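Local coordinates for De novo designed protein CA01 (Synthetic construct, PDB 5E6G), which is a computationally designed, all-helical protein of no assigned function, made to explore how structurally distinct proteins can be designed by strategies inspired by evolution, at residues D53-R56 with E57-R61. Numbering follows the deposited sequence.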
# COMPACT_ATOMS: atom_id res chain seq x y z
N ASP A 53 -19.84 -4.82 -8.86
CA ASP A 53 -19.65 -4.18 -7.56
C ASP A 53 -18.66 -3.02 -7.69
O ASP A 53 -17.48 -3.16 -7.38
CB ASP A 53 -19.16 -5.20 -6.53
CG ASP A 53 -19.27 -4.70 -5.10
OD1 ASP A 53 -19.53 -3.49 -4.90
OD2 ASP A 53 -19.08 -5.51 -4.18
N ASP A 54 -19.16 -1.87 -8.16
CA ASP A 54 -18.31 -0.73 -8.46
C ASP A 54 -17.59 -0.18 -7.23
O ASP A 54 -16.40 0.14 -7.29
CB ASP A 54 -19.14 0.39 -9.10
CG ASP A 54 -19.62 0.04 -10.50
OD1 ASP A 54 -19.07 -0.90 -11.11
OD2 ASP A 54 -20.55 0.72 -10.98
N GLU A 55 -18.32 -0.05 -6.13
CA GLU A 55 -17.76 0.49 -4.89
C GLU A 55 -16.55 -0.32 -4.46
O GLU A 55 -15.51 0.23 -4.08
CB GLU A 55 -18.83 0.51 -3.80
CG GLU A 55 -18.39 1.17 -2.49
CD GLU A 55 -17.80 0.20 -1.47
OE1 GLU A 55 -17.82 -1.03 -1.70
OE2 GLU A 55 -17.31 0.68 -0.42
N ARG A 56 -16.68 -1.64 -4.53
CA ARG A 56 -15.60 -2.55 -4.18
C ARG A 56 -14.46 -2.46 -5.18
O ARG A 56 -13.28 -2.47 -4.79
CB ARG A 56 -16.14 -3.98 -4.13
CG ARG A 56 -15.23 -5.00 -3.47
CD ARG A 56 -16.01 -6.24 -3.09
NE ARG A 56 -17.10 -5.93 -2.17
CZ ARG A 56 -16.96 -5.78 -0.86
NH1 ARG A 56 -15.77 -5.91 -0.28
NH2 ARG A 56 -18.01 -5.49 -0.11
N GLU A 57 -14.80 -2.37 -6.46
CA GLU A 57 -13.79 -2.29 -7.52
C GLU A 57 -12.92 -1.05 -7.36
O GLU A 57 -11.70 -1.13 -7.39
CB GLU A 57 -14.45 -2.29 -8.90
CG GLU A 57 -13.46 -2.31 -10.05
CD GLU A 57 -14.13 -2.32 -11.42
OE1 GLU A 57 -15.34 -2.64 -11.49
OE2 GLU A 57 -13.44 -2.01 -12.43
N ASP A 58 -13.57 0.10 -7.17
CA ASP A 58 -12.86 1.37 -7.01
C ASP A 58 -11.90 1.32 -5.83
O ASP A 58 -10.75 1.74 -5.95
CB ASP A 58 -13.86 2.51 -6.81
CG ASP A 58 -14.70 2.77 -8.04
OD1 ASP A 58 -14.34 2.27 -9.13
OD2 ASP A 58 -15.72 3.48 -7.92
N ARG A 59 -12.37 0.79 -4.71
CA ARG A 59 -11.55 0.69 -3.51
C ARG A 59 -10.28 -0.13 -3.77
O ARG A 59 -9.19 0.26 -3.35
CB ARG A 59 -12.36 0.07 -2.36
CG ARG A 59 -13.40 1.00 -1.77
CD ARG A 59 -14.40 0.24 -0.91
NE ARG A 59 -13.74 -0.54 0.12
CZ ARG A 59 -14.26 -1.60 0.72
NH1 ARG A 59 -15.48 -2.03 0.39
NH2 ARG A 59 -13.57 -2.25 1.65
N TYR A 60 -10.43 -1.25 -4.47
CA TYR A 60 -9.28 -2.09 -4.79
C TYR A 60 -8.38 -1.42 -5.83
O TYR A 60 -7.17 -1.65 -5.86
CB TYR A 60 -9.74 -3.45 -5.31
CG TYR A 60 -10.02 -4.46 -4.22
CD1 TYR A 60 -9.04 -4.82 -3.31
CD2 TYR A 60 -11.27 -5.07 -4.12
CE1 TYR A 60 -9.29 -5.74 -2.31
CE2 TYR A 60 -11.53 -6.00 -3.12
CZ TYR A 60 -10.54 -6.33 -2.22
OH TYR A 60 -10.77 -7.25 -1.23
N ARG A 61 -8.97 -0.58 -6.68
CA ARG A 61 -8.20 0.16 -7.67
C ARG A 61 -7.31 1.21 -7.01
O ARG A 61 -6.17 1.41 -7.41
CB ARG A 61 -9.14 0.81 -8.69
CG ARG A 61 -9.66 -0.17 -9.74
CD ARG A 61 -10.68 0.46 -10.67
NE ARG A 61 -11.05 -0.45 -11.75
CZ ARG A 61 -10.50 -0.44 -12.96
NH1 ARG A 61 -9.55 0.43 -13.27
NH2 ARG A 61 -10.90 -1.31 -13.88
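Glu55 and Arg59, one helical turn apart, form a salt bridge with the carboxylate and guanidinium planes inclined by 51°. Arg59 NH1 donates to Glu55 OE1 at 3.3 Å; the oxygen lies in the guanidinium plane, and NH1 approaches it from the syn side, somewhat out of the carboxylate plane. The second bond of NH1, to OE2, is weak. The bend of Glu55 at chi2 (-92°) turns the carboxylate toward the next turn of the helix, bringing Glu55 OE2 to 3.0 Å from Arg59 CD. Arg59 NH1 also lies over one face of the Arg56 guanidinium, 3.9 Å from Arg56 NH1, a like-charge approach probably offset by Glu55 at Arg59 and Asp53 at Arg56. Arg56 runs alongside Tyr60, its CG 3.8 Å from Tyr60 CE2, while its NE meets Asp53 OD2 at 2.9 Å from above the carboxylate plane. Asp53 OD1 accepts a weak N-cap bond from Arg56 N. Glu57 OE2 takes both NE and NH2 of Arg61, a side-on grip. The first two turns of helix 54-75 face helix 24-50 through Tyr60, which touches Leu41, Glu44 and Ile45, and through Glu57 against Arg49; Arg59 NH2 bonds to Ala133 O, beyond helix 121-130.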